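Local coordinates for protein L-ornithine 5-monooxygenase (PDB 3S5W) that hydroxylates the side-chain nitrogen of L-ornithine with FAD, NADPH and molecular oxygen, the first step toward the hydroxamate groups of the siderophore pyoverdin, at residues 29-34 and 60-65; 190-195 and 207-212; 104-109 and 130-135. All blocks are in the same frame, centred on the assembly; numbering follows the deposited sequence.

Contact 1: 29-34 and 60-65; sequences VVHDLI and EVLFLD. With FAD (flavin-adenine dinucleotide), chain C.
Parallel pairing of the strands that carry Leu-33 and Val-61 joins the two strands of the beta-alpha-beta unit of the Rossmann-type FAD domain, with helix 40-56 as the connection between them. Leu-62 N donates to Leu-33 O at 3.0 Å, and at the start of the pair Glu-60 O takes two amides, Asp-32 N at 2.8 Å and Leu-33 N at 3.3 Å. A side chain closes this end: Asp-32 OD2 receives Glu-60 N at 2.9 Å through its anti lone pair, nearly straight at 170°, while OD1 forms a salt bridge with Arg-182. On the face under helix 40-56, Leu-33 CD2 rests against Val-61 CG1 and lies within van der Waals range of Phe-63 CZ. The other face bears Ile-34, whose CG2 meets Leu-64 CG, and Leu-62. His-31 has CG anti to its carbonyl carbon (chi1 -57°), which turns the imidazole so that Leu-62 CD1 sits over one face, 3.9 Å from the ring centroid. Asp-65, farther along the same segment, is the acid that classically binds the adenosine ribose in this fold: its OD1 accepts from FAD O2B and OD2 from FAD O3B, each at 2.7 Å.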
loop_
_atom_site.group_PDB
_atom_site.type_symbol
_atom_site.label_atom_id
_atom_site.label_comp_id
_atom_site.label_asym_id
_atom_site.label_seq_id
_atom_site.Cartn_x
_atom_site.Cartn_y
_atom_site.Cartn_z
ATOM N N VAL A 29 -25.903 -7.368 18.509
ATOM C CA VAL A 29 -25.963 -7.827 17.090
ATOM C C VAL A 29 -25.669 -6.719 16.063
ATOM O O VAL A 29 -25.034 -7.006 15.054
ATOM C CB VAL A 29 -27.311 -8.640 16.693
ATOM C CG1 VAL A 29 -27.461 -9.962 17.485
ATOM C CG2 VAL A 29 -28.598 -7.779 16.746
ATOM N N VAL A 30 -26.129 -5.483 16.291
ATOM C CA VAL A 30 -25.967 -4.406 15.279
ATOM C C VAL A 30 -24.808 -3.424 15.579
ATOM O O VAL A 30 -24.860 -2.630 16.522
ATOM C CB VAL A 30 -27.302 -3.639 14.955
ATOM C CG1 VAL A 30 -27.062 -2.527 13.950
ATOM C CG2 VAL A 30 -28.340 -4.581 14.372
ATOM N N HIS A 31 -23.766 -3.479 14.751
ATOM C CA HIS A 31 -22.574 -2.643 14.976
ATOM C C HIS A 31 -22.793 -1.251 14.439
ATOM O O HIS A 31 -23.613 -1.040 13.544
ATOM C CB HIS A 31 -21.327 -3.300 14.364
ATOM C CG HIS A 31 -21.070 -4.681 14.891
ATOM N ND1 HIS A 31 -20.462 -4.911 16.106
ATOM C CD2 HIS A 31 -21.386 -5.900 14.390
ATOM C CE1 HIS A 31 -20.397 -6.213 16.324
ATOM N NE2 HIS A 31 -20.942 -6.837 15.293
ATOM N N ASP A 32 -22.067 -0.288 15.005
ATOM C CA ASP A 32 -22.075 1.075 14.493
ATOM C C ASP A 32 -21.187 1.198 13.246
ATOM O O ASP A 32 -21.555 1.876 12.288
ATOM C CB ASP A 32 -21.637 2.069 15.587
ATOM C CG ASP A 32 -22.698 2.240 16.679
ATOM O OD1 ASP A 32 -23.857 2.544 16.323
ATOM O OD2 ASP A 32 -22.373 2.087 17.878
ATOM N N LEU A 33 -20.031 0.526 13.279
ATOM C CA LEU A 33 -19.074 0.562 12.176
ATOM C C LEU A 33 -18.390 -0.766 12.035
ATOM O O LEU A 33 -17.925 -1.355 13.021
ATOM C CB LEU A 33 -17.994 1.648 12.413
ATOM C CG LEU A 33 -16.943 1.835 11.295
ATOM C CD1 LEU A 33 -17.544 2.535 10.038
ATOM C CD2 LEU A 33 -15.707 2.582 11.844
ATOM N N ILE A 34 -18.297 -1.232 10.802
ATOM C CA ILE A 34 -17.379 -2.306 10.492
ATOM C C ILE A 34 -16.390 -1.795 9.440
ATOM O O ILE A 34 -16.783 -1.104 8.516
ATOM C CB ILE A 34 -18.105 -3.596 10.007
ATOM C CG1 ILE A 34 -19.058 -4.097 11.099
ATOM C CG2 ILE A 34 -17.086 -4.714 9.625
ATOM C CD1 ILE A 34 -19.808 -5.389 10.704
ATOM N N GLU A 60 -19.868 1.063 18.793
ATOM C CA GLU A 60 -19.679 -0.380 18.680
ATOM C C GLU A 60 -18.987 -0.698 17.347
ATOM O O GLU A 60 -19.632 -0.701 16.294
ATOM C CB GLU A 60 -21.031 -1.106 18.786
ATOM C CG GLU A 60 -21.374 -1.560 20.210
ATOM C CD GLU A 60 -20.738 -2.900 20.557
ATOM O OE1 GLU A 60 -20.631 -3.758 19.654
ATOM O OE2 GLU A 60 -20.345 -3.098 21.728
ATOM N N VAL A 61 -17.680 -0.975 17.400
ATOM C CA VAL A 61 -16.846 -1.002 16.183
ATOM C C VAL A 61 -16.044 -2.308 16.019
ATOM O O VAL A 61 -15.516 -2.842 16.990
ATOM C CB VAL A 61 -15.907 0.272 16.117
ATOM C CG1 VAL A 61 -15.076 0.284 14.868
ATOM C CG2 VAL A 61 -16.728 1.564 16.185
ATOM N N LEU A 62 -15.972 -2.811 14.789
ATOM C CA LEU A 62 -15.093 -3.934 14.434
ATOM C C LEU A 62 -14.264 -3.639 13.183
ATOM O O LEU A 62 -14.773 -3.076 12.210
ATOM C CB LEU A 62 -15.881 -5.219 14.156
ATOM C CG LEU A 62 -16.610 -5.956 15.283
ATOM C CD1 LEU A 62 -17.295 -7.180 14.671
ATOM C CD2 LEU A 62 -15.655 -6.382 16.362
ATOM N N PHE A 63 -13.007 -4.069 13.201
ATOM C CA PHE A 63 -12.188 -4.021 11.989
ATOM C C PHE A 63 -11.737 -5.408 11.664
ATOM O O PHE A 63 -11.110 -6.043 12.495
ATOM C CB PHE A 63 -10.977 -3.103 12.193
ATOM C CG PHE A 63 -11.351 -1.690 12.482
ATOM C CD1 PHE A 63 -11.647 -0.799 11.432
ATOM C CD2 PHE A 63 -11.439 -1.243 13.802
ATOM C CE1 PHE A 63 -12.024 0.504 11.712
ATOM C CE2 PHE A 63 -11.786 0.064 14.075
ATOM C CZ PHE A 63 -12.088 0.936 13.039
ATOM N N LEU A 64 -12.058 -5.880 10.466
ATOM C CA LEU A 64 -11.735 -7.240 10.040
ATOM C C LEU A 64 -10.526 -7.258 9.122
ATOM O O LEU A 64 -10.467 -6.469 8.172
ATOM C CB LEU A 64 -12.930 -7.878 9.302
ATOM C CG LEU A 64 -14.345 -7.798 9.908
ATOM C CD1 LEU A 64 -15.311 -8.702 9.118
ATOM C CD2 LEU A 64 -14.408 -8.099 11.390
ATOM N N ASP A 65 -9.557 -8.118 9.405
ATOM C CA ASP A 65 -8.412 -8.234 8.533
ATOM C C ASP A 65 -8.164 -9.676 8.183
ATOM O O ASP A 65 -8.126 -10.537 9.058
ATOM C CB ASP A 65 -7.145 -7.605 9.152
ATOM C CG ASP A 65 -6.084 -7.270 8.096
ATOM O OD1 ASP A 65 -5.427 -8.201 7.564
ATOM O OD2 ASP A 65 -5.915 -6.070 7.777
HETATM P PA FAD C . -2.881 -1.560 3.752
HETATM O O1A FAD C . -2.594 -2.152 2.424
HETATM O O2A FAD C . -1.648 -1.275 4.627
HETATM O O5B FAD C . -3.861 -2.547 4.594
HETATM C C5B FAD C . -4.967 -3.134 3.949
HETATM C C4B FAD C . -5.377 -4.278 4.860
HETATM O O4B FAD C . -6.559 -4.824 4.340
HETATM C C3B FAD C . -4.334 -5.392 4.832
HETATM O O3B FAD C . -3.862 -5.640 6.142
HETATM C C2B FAD C . -5.078 -6.600 4.248
HETATM O O2B FAD C . -4.785 -7.806 4.945
HETATM C C1B FAD C . -6.510 -6.234 4.493
HETATM N N9A FAD C . -7.471 -6.741 3.518
HETATM C C8A FAD C . -7.437 -6.622 2.132
HETATM N N7A FAD C . -8.587 -7.176 1.645
HETATM C C5A FAD C . -9.332 -7.606 2.699
HETATM C C6A FAD C . -10.574 -8.236 2.775
HETATM N N6A FAD C . -11.372 -8.304 1.697
HETATM N N1A FAD C . -11.070 -8.566 4.034
HETATM C C2A FAD C . -10.387 -8.277 5.198
HETATM N N3A FAD C . -9.149 -7.648 5.126
HETATM C C4A FAD C . -8.642 -7.326 3.888
HETATM N N1 FAD C . 3.596 4.626 2.467
HETATM C C2 FAD C . 4.354 5.589 3.121
HETATM O O2 FAD C . 3.847 6.646 3.459
HETATM N N3 FAD C . 5.687 5.369 3.396
HETATM C C4 FAD C . 6.301 4.191 3.048
HETATM O O4 FAD C . 7.493 4.019 3.358
HETATM C C4X FAD C . 5.546 3.215 2.371
HETATM N N5 FAD C . 6.141 2.022 1.987
HETATM C C5X FAD C . 5.400 1.068 1.311
HETATM C C6 FAD C . 6.015 -0.133 0.928
HETATM C C7 FAD C . 5.299 -1.109 0.248
HETATM C C7M FAD C . 6.030 -2.371 -0.140
HETATM C C8 FAD C . 3.968 -0.872 -0.077
HETATM C C8M FAD C . 3.133 -1.883 -0.808
HETATM C C9 FAD C . 3.347 0.314 0.298
HETATM C C9A FAD C . 4.047 1.295 1.014
HETATM N N10 FAD C . 3.441 2.497 1.398
HETATM C C10 FAD C . 4.201 3.457 2.058
HETATM C "C1'" FAD C . 2.020 2.822 1.057
HETATM C "C2'" FAD C . 0.972 2.036 1.871
HETATM O "O2'" FAD C . -0.168 1.991 1.005
HETATM C "C3'" FAD C . 0.637 2.794 3.147
HETATM O "O3'" FAD C . 1.805 3.015 3.963
HETATM C "C4'" FAD C . -0.384 2.023 4.021
HETATM O "O4'" FAD C . 0.045 0.674 4.163
HETATM C "C5'" FAD C . -1.854 2.118 3.535
HETATM O "O5'" FAD C . -2.674 1.687 4.604
HETATM P P FAD C . -4.115 0.984 4.386
HETATM O O1P FAD C . -4.551 0.544 5.762
HETATM O O2P FAD C . -4.977 1.972 3.649
HETATM O O3P FAD C . -3.779 -0.273 3.461
#

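Contact 2: 190-195 and 207-212; sequences GTPRIP and VFHHSQ. With NAP (NADP nicotinamide-adenine-dinucleotide phosphate), chain F.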
loop_
_atom_site.group_PDB
_atom_site.type_symbol
_atom_site.label_atom_id
_atom_site.label_comp_id
_atom_site.label_asym_id
_atom_site.label_seq_id
_atom_site.Cartn_x
_atom_site.Cartn_y
_atom_site.Cartn_z
ATOM N N GLY A 190 -4.061 -1.749 -1.908
ATOM C CA GLY A 190 -4.072 -1.965 -3.356
ATOM C C GLY A 190 -3.988 -3.438 -3.752
ATOM O O GLY A 190 -3.721 -4.313 -2.933
ATOM N N THR A 191 -4.181 -3.707 -5.031
ATOM C CA THR A 191 -3.982 -5.042 -5.544
ATOM C C THR A 191 -2.802 -5.026 -6.518
ATOM O O THR A 191 -2.629 -4.052 -7.281
ATOM C CB THR A 191 -5.270 -5.573 -6.213
ATOM O OG1 THR A 191 -5.548 -4.782 -7.362
ATOM C CG2 THR A 191 -6.462 -5.428 -5.242
ATOM N N PRO A 192 -2.003 -6.102 -6.498
ATOM C CA PRO A 192 -0.806 -6.188 -7.322
ATOM C C PRO A 192 -1.128 -5.942 -8.808
ATOM O O PRO A 192 -2.049 -6.557 -9.355
ATOM C CB PRO A 192 -0.337 -7.635 -7.108
ATOM C CG PRO A 192 -0.847 -8.001 -5.713
ATOM C CD PRO A 192 -2.138 -7.242 -5.562
ATOM N N ARG A 193 -0.394 -5.024 -9.434
ATOM C CA ARG A 193 -0.530 -4.794 -10.875
ATOM C C ARG A 193 0.306 -5.808 -11.649
ATOM O O ARG A 193 1.516 -5.913 -11.433
ATOM C CB ARG A 193 -0.074 -3.376 -11.229
ATOM C CG ARG A 193 -0.173 -3.051 -12.726
ATOM C CD ARG A 193 0.515 -1.741 -13.078
ATOM N NE ARG A 193 -0.250 -0.595 -12.615
ATOM C CZ ARG A 193 0.233 0.370 -11.840
ATOM N NH1 ARG A 193 1.489 0.338 -11.391
ATOM N NH2 ARG A 193 -0.563 1.370 -11.502
ATOM N N ILE A 194 -0.323 -6.537 -12.573
ATOM C CA ILE A 194 0.356 -7.573 -13.356
ATOM C C ILE A 194 0.330 -7.120 -14.822
ATOM O O ILE A 194 -0.775 -6.963 -15.367
ATOM C CB ILE A 194 -0.399 -8.943 -13.227
ATOM C CG1 ILE A 194 -0.615 -9.328 -11.750
ATOM C CG2 ILE A 194 0.333 -10.073 -13.995
ATOM C CD1 ILE A 194 0.677 -9.485 -10.911
ATOM N N PRO A 195 1.512 -6.901 -15.460
ATOM C CA PRO A 195 1.460 -6.571 -16.906
ATOM C C PRO A 195 0.771 -7.716 -17.675
ATOM O O PRO A 195 0.909 -8.887 -17.300
ATOM C CB PRO A 195 2.930 -6.494 -17.315
ATOM C CG PRO A 195 3.646 -6.109 -16.031
ATOM C CD PRO A 195 2.904 -6.967 -14.985
ATOM N N VAL A 207 7.116 -17.081 -11.371
ATOM C CA VAL A 207 6.746 -15.694 -11.632
ATOM C C VAL A 207 5.924 -15.198 -10.463
ATOM O O VAL A 207 4.923 -15.816 -10.096
ATOM C CB VAL A 207 5.927 -15.557 -12.959
ATOM C CG1 VAL A 207 5.555 -14.087 -13.235
ATOM C CG2 VAL A 207 6.741 -16.108 -14.130
ATOM N N PHE A 208 6.352 -14.117 -9.842
ATOM C CA PHE A 208 5.636 -13.608 -8.676
ATOM C C PHE A 208 5.793 -12.129 -8.527
ATOM O O PHE A 208 6.816 -11.582 -8.931
ATOM C CB PHE A 208 6.082 -14.323 -7.373
ATOM C CG PHE A 208 7.568 -14.320 -7.127
ATOM C CD1 PHE A 208 8.394 -15.305 -7.676
ATOM C CD2 PHE A 208 8.141 -13.363 -6.310
ATOM C CE1 PHE A 208 9.763 -15.321 -7.415
ATOM C CE2 PHE A 208 9.515 -13.372 -6.045
ATOM C CZ PHE A 208 10.320 -14.349 -6.584
ATOM N N HIS A 209 4.779 -11.498 -7.961
ATOM C CA HIS A 209 4.786 -10.053 -7.726
ATOM C C HIS A 209 5.642 -9.757 -6.485
ATOM O O HIS A 209 5.740 -10.594 -5.554
ATOM C CB HIS A 209 3.343 -9.517 -7.579
ATOM C CG HIS A 209 3.251 -8.036 -7.369
ATOM N ND1 HIS A 209 3.133 -7.126 -8.408
ATOM C CD2 HIS A 209 3.220 -7.307 -6.235
ATOM C CE1 HIS A 209 3.040 -5.901 -7.914
ATOM N NE2 HIS A 209 3.070 -5.990 -6.598
ATOM N N HIS A 210 6.289 -8.589 -6.504
ATOM C CA HIS A 210 7.190 -8.196 -5.427
ATOM C C HIS A 210 6.497 -8.271 -4.051
ATOM O O HIS A 210 7.173 -8.510 -3.050
ATOM C CB HIS A 210 7.733 -6.782 -5.666
ATOM C CG HIS A 210 8.588 -6.271 -4.549
ATOM N ND1 HIS A 210 8.123 -5.371 -3.612
ATOM C CD2 HIS A 210 9.876 -6.531 -4.218
ATOM C CE1 HIS A 210 9.095 -5.092 -2.753
ATOM N NE2 HIS A 210 10.162 -5.791 -3.093
ATOM N N SER A 211 5.180 -8.042 -4.003
ATOM C CA SER A 211 4.403 -8.142 -2.753
ATOM C C SER A 211 4.539 -9.523 -2.075
ATOM O O SER A 211 4.276 -9.637 -0.886
ATOM C CB SER A 211 2.912 -7.814 -2.990
ATOM O OG SER A 211 2.364 -8.773 -3.914
ATOM N N GLN A 212 4.954 -10.550 -2.829
ATOM C CA GLN A 212 5.191 -11.899 -2.277
ATOM C C GLN A 212 6.667 -12.301 -2.227
ATOM O O GLN A 212 7.004 -13.486 -2.117
ATOM C CB GLN A 212 4.353 -12.931 -3.061
ATOM C CG GLN A 212 2.861 -12.769 -2.763
ATOM C CD GLN A 212 2.508 -13.174 -1.331
ATOM O OE1 GLN A 212 2.281 -12.322 -0.479
ATOM N NE2 GLN A 212 2.503 -14.492 -1.057
HETATM P PA NAP F . 5.519 2.190 -8.857
HETATM O O1A NAP F . 6.198 3.418 -8.430
HETATM O O2A NAP F . 4.177 2.389 -9.369
HETATM O O5B NAP F . 6.522 1.438 -9.829
HETATM C C5B NAP F . 5.964 0.592 -10.764
HETATM C C4B NAP F . 7.127 0.223 -11.661
HETATM O O4B NAP F . 6.619 -0.815 -12.450
HETATM C C3B NAP F . 7.509 1.389 -12.583
HETATM O O3B NAP F . 8.896 1.227 -12.849
HETATM C C2B NAP F . 6.672 1.039 -13.827
HETATM O O2B NAP F . 7.297 1.465 -15.003
HETATM C C1B NAP F . 6.695 -0.508 -13.817
HETATM N N9A NAP F . 5.546 -1.025 -14.578
HETATM C C8A NAP F . 4.209 -0.855 -14.283
HETATM N N7A NAP F . 3.463 -1.466 -15.229
HETATM C C5A NAP F . 4.305 -1.995 -16.133
HETATM C C6A NAP F . 4.085 -2.703 -17.316
HETATM N N6A NAP F . 2.848 -2.943 -17.736
HETATM N N1A NAP F . 5.163 -3.115 -18.041
HETATM C C2A NAP F . 6.450 -2.870 -17.645
HETATM N N3A NAP F . 6.678 -2.165 -16.471
HETATM C C4A NAP F . 5.619 -1.724 -15.746
HETATM O O3 NAP F . 5.522 1.079 -7.685
HETATM P PN NAP F . 6.579 0.676 -6.504
HETATM O O1N NAP F . 6.005 -0.560 -5.874
HETATM O O2N NAP F . 7.999 0.619 -6.982
HETATM O O5D NAP F . 6.299 1.952 -5.563
HETATM C C5D NAP F . 7.199 2.799 -4.880
HETATM C C4D NAP F . 6.364 3.132 -3.649
HETATM O O4D NAP F . 7.071 3.358 -2.459
HETATM C C3D NAP F . 5.443 4.340 -3.713
HETATM O O3D NAP F . 4.475 4.215 -4.727
HETATM C C2D NAP F . 4.916 4.321 -2.270
HETATM O O2D NAP F . 3.713 3.599 -2.036
HETATM C C1D NAP F . 6.059 3.646 -1.501
HETATM P P2B NAP F . 6.853 2.785 -15.831
HETATM O O1X NAP F . 7.493 2.510 -17.186
HETATM O O2X NAP F . 7.473 3.922 -15.041
HETATM O O3X NAP F . 5.348 2.878 -15.837
#
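Pro-192 sets its CB over the face of the His-209 imidazole in a CH-pi contact beside the NADP pocket, where the segment 190-195 passes over strand 207-209, an edge strand of the five-stranded parallel sheet of the Rossmann-type nucleotide domain. Pro-192 CB stands 3.6 Å from the centroid of the imidazole and only 7° off its normal, so the carbon is centred on the ring rather than on one of its bonds. The imidazole reaches this place because CG is anti to the backbone N of His-209 (chi1 -179°), which extends the side chain toward the passing segment. Farther along, Ile-194 CD1 approaches His-209 ND1 at 4.2 Å, and the carbonyl oxygen of Arg-193 also lies obliquely by the ring; that oxygen is hydrogen-bonded to Thr-373 OG1.

In the next shell, Tyr-375 meets the imidazole edge-to-face. The two segments are held by different neighbours: Thr-191 and Arg-193 bond through their backbones to Glu-376 and Gly-374, whereas Phe-208 pairs with Val-369 and Leu-371 of the adjoining sheet strand. Beyond the histidine, 190-195 also runs past the cofactor. Pro-195 CB touches the adenine at N6A of NADP, 3.6 Å away. Arg-193 lays its chain alongside the same base, CD at 3.7 Å from N7A, then bends at chi3 (-73°) to bring the edge of its guanidinium toward the pyrophosphate, with NH1 3.9 Å from O2A.

Contact 3: 104-109 and 130-135; sequences VNYLHK and NDYLRW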
loop_
_atom_site.group_PDB
_atom_site.type_symbol
_atom_site.label_atom_id
_atom_site.label_comp_id
_atom_site.label_asym_id
_atom_site.label_seq_id
_atom_site.Cartn_x
_atom_site.Cartn_y
_atom_site.Cartn_z
ATOM N N VAL A 104 7.242 8.233 18.764
ATOM C CA VAL A 104 8.174 8.575 19.865
ATOM C C VAL A 104 7.758 7.839 21.149
ATOM O O VAL A 104 8.596 7.297 21.863
ATOM C CB VAL A 104 8.342 10.087 20.039
ATOM C CG1 VAL A 104 9.255 10.433 21.233
ATOM C CG2 VAL A 104 8.911 10.694 18.774
ATOM N N ASN A 105 6.458 7.789 21.423
ATOM C CA ASN A 105 6.020 7.081 22.632
ATOM C C ASN A 105 6.282 5.586 22.545
ATOM O O ASN A 105 6.723 4.959 23.518
ATOM C CB ASN A 105 4.574 7.372 23.011
ATOM C CG ASN A 105 4.320 7.039 24.481
ATOM O OD1 ASN A 105 5.089 7.456 25.341
ATOM N ND2 ASN A 105 3.296 6.238 24.752
ATOM N N TYR A 106 6.052 5.028 21.346
ATOM C CA TYR A 106 6.366 3.659 21.056
ATOM C C TYR A 106 7.832 3.331 21.409
ATOM O O TYR A 106 8.105 2.329 22.089
ATOM C CB TYR A 106 6.021 3.345 19.579
ATOM C CG TYR A 106 6.819 2.207 19.022
ATOM C CD1 TYR A 106 7.938 2.443 18.224
ATOM C CD2 TYR A 106 6.468 0.888 19.297
ATOM C CE1 TYR A 106 8.692 1.399 17.743
ATOM C CE2 TYR A 106 7.215 -0.175 18.791
ATOM C CZ TYR A 106 8.317 0.088 18.019
ATOM O OH TYR A 106 9.063 -0.949 17.523
ATOM N N LEU A 107 8.762 4.186 20.969
ATOM C CA LEU A 107 10.189 3.998 21.290
ATOM C C LEU A 107 10.443 4.057 22.795
ATOM O O LEU A 107 11.185 3.234 23.339
ATOM C CB LEU A 107 11.050 5.072 20.599
ATOM C CG LEU A 107 11.103 5.002 19.061
ATOM C CD1 LEU A 107 11.857 6.276 18.579
ATOM C CD2 LEU A 107 11.788 3.706 18.620
ATOM N N HIS A 108 9.817 5.022 23.446
ATOM C CA HIS A 108 10.004 5.202 24.880
ATOM C C HIS A 108 9.479 3.986 25.661
ATOM O O HIS A 108 10.118 3.504 26.585
ATOM C CB HIS A 108 9.304 6.482 25.347
ATOM C CG HIS A 108 9.377 6.680 26.828
ATOM N ND1 HIS A 108 10.499 7.183 27.453
ATOM C CD2 HIS A 108 8.503 6.375 27.808
ATOM C CE1 HIS A 108 10.298 7.205 28.756
ATOM N NE2 HIS A 108 9.097 6.719 28.999
ATOM N N LYS A 109 8.313 3.494 25.262
ATOM C CA LYS A 109 7.739 2.272 25.852
ATOM C C LYS A 109 8.584 1.021 25.650
ATOM O O LYS A 109 8.480 0.089 26.449
ATOM C CB LYS A 109 6.314 2.027 25.333
ATOM C CG LYS A 109 5.291 3.091 25.793
ATOM C CD LYS A 109 5.017 3.053 27.305
ATOM C CE LYS A 109 3.763 2.251 27.590
ATOM N NZ LYS A 109 3.241 2.571 28.945
ATOM N N ASN A 130 6.788 -1.677 11.051
ATOM C CA ASN A 130 5.903 -2.852 11.177
ATOM C C ASN A 130 5.672 -3.207 12.665
ATOM O O ASN A 130 4.551 -3.439 13.091
ATOM C CB ASN A 130 6.490 -4.074 10.434
ATOM C CG ASN A 130 5.690 -5.354 10.688
ATOM O OD1 ASN A 130 4.498 -5.444 10.341
ATOM N ND2 ASN A 130 6.336 -6.345 11.317
ATOM N N ASP A 131 6.749 -3.239 13.443
ATOM C CA ASP A 131 6.652 -3.517 14.880
ATOM C C ASP A 131 5.819 -2.438 15.591
ATOM O O ASP A 131 5.012 -2.751 16.461
ATOM C CB ASP A 131 8.051 -3.597 15.496
ATOM C CG ASP A 131 8.027 -4.179 16.878
ATOM O OD1 ASP A 131 7.829 -5.393 16.966
ATOM O OD2 ASP A 131 8.190 -3.422 17.862
ATOM N N TYR A 132 6.005 -1.174 15.192
ATOM C CA TYR A 132 5.228 -0.049 15.714
ATOM C C TYR A 132 3.722 -0.225 15.420
ATOM O O TYR A 132 2.884 -0.037 16.293
ATOM C CB TYR A 132 5.736 1.272 15.102
ATOM C CG TYR A 132 4.775 2.426 15.162
ATOM C CD1 TYR A 132 4.441 3.021 16.378
ATOM C CD2 TYR A 132 4.228 2.975 13.982
ATOM C CE1 TYR A 132 3.580 4.100 16.428
ATOM C CE2 TYR A 132 3.328 4.053 14.034
ATOM C CZ TYR A 132 3.029 4.597 15.260
ATOM O OH TYR A 132 2.175 5.635 15.345
ATOM N N LEU A 133 3.398 -0.566 14.182
ATOM C CA LEU A 133 1.997 -0.759 13.806
ATOM C C LEU A 133 1.352 -1.904 14.598
ATOM O O LEU A 133 0.213 -1.767 15.059
ATOM C CB LEU A 133 1.902 -1.047 12.305
ATOM C CG LEU A 133 2.217 0.178 11.450
ATOM C CD1 LEU A 133 2.265 -0.251 10.000
ATOM C CD2 LEU A 133 1.176 1.336 11.620
ATOM N N ARG A 134 2.086 -3.010 14.734
ATOM C CA ARG A 134 1.594 -4.173 15.513
ATOM C C ARG A 134 1.394 -3.763 16.967
ATOM O O ARG A 134 0.406 -4.126 17.594
ATOM C CB ARG A 134 2.580 -5.321 15.408
ATOM C CG ARG A 134 2.528 -5.986 14.032
ATOM C CD ARG A 134 3.648 -6.981 13.799
ATOM N NE ARG A 134 3.783 -7.925 14.902
ATOM C CZ ARG A 134 3.129 -9.076 15.007
ATOM N NH1 ARG A 134 2.278 -9.468 14.059
ATOM N NH2 ARG A 134 3.328 -9.842 16.073
ATOM N N TRP A 135 2.329 -2.979 17.498
ATOM C CA TRP A 135 2.219 -2.530 18.879
ATOM C C TRP A 135 0.983 -1.637 19.065
ATOM O O TRP A 135 0.221 -1.844 20.002
ATOM C CB TRP A 135 3.494 -1.820 19.335
ATOM C CG TRP A 135 3.393 -1.221 20.721
ATOM C CD1 TRP A 135 3.520 -1.883 21.920
ATOM C CD2 TRP A 135 3.144 0.154 21.040
ATOM N NE1 TRP A 135 3.370 -1.000 22.961
ATOM C CE2 TRP A 135 3.141 0.257 22.453
ATOM C CE3 TRP A 135 2.919 1.314 20.266
ATOM C CZ2 TRP A 135 2.918 1.479 23.114
ATOM C CZ3 TRP A 135 2.704 2.525 20.914
ATOM C CH2 TRP A 135 2.715 2.604 22.327
#
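Tyr-106 lays one face of its ring over Tyr-132 CA and turns its edge to Trp-135, the two partners lying one helical turn apart on helix 126-137. Tyr-132 CA stands 3.8 Å from the centroid of the phenol ring, and the Tyr-132 ring follows it with its edge turned to that face. This is an offset edge-to-face pair, with centroids 5.5 Å apart and planes at 68°. The Tyr-132 hydroxyl is held beyond the pair by Tyr-101 O and Leu-91 N. The Tyr-106 and Trp-135 rings are inclined obliquely, and Tyr-106 CD2 lies over the indole face, 3.7 Å from Trp-135 CE3. The backbone of Tyr-106 covers the indole as well, CA standing 4.2 Å from the centroid of the six-membered ring. With CG anti to the backbone N (chi1 155°), the phenol extends across to the facing helix, where its hydroxyl donates to the anti lone pair of Asp-131 OD2, 2.6 Å away. Arg-112 NH2 is also hydrogen-bonded to this hydroxyl, so two partners grip it. Toward solvent, the aliphatic part of Lys-109 leans on the indole, CG at 3.9 Å from Trp-135 CZ2. The short helical segments run almost perpendicular, at 88° with their axes 10.6 Å apart, an aromatic cluster filling the gap of a crossed helix pair in the helical part near the FAD site.

Contact 1 is the buried one, contact 2 lies at the surface, and contact 3 is partly buried. Their chemistry follows their place. The paired strands of 29-34 and 60-65 rely mainly on backbone bonds, with one carboxylate and apolar side chains added; 190-195 and 207-212 belong to different sheets and meet through side chains laid on a ring; the two helices of contact 3 combine aromatic packing with one phenol-carboxylate bond. Contacts 1 and 2 each reach a nucleotide, FAD and NADP respectively, whereas in contact 3 the Tyr-132 side chain stays about 10 Å from FAD. Strand 61-65 precedes helix 103-109 in the chain, yet the centres of contacts 1 and 3 stand 25 Å apart.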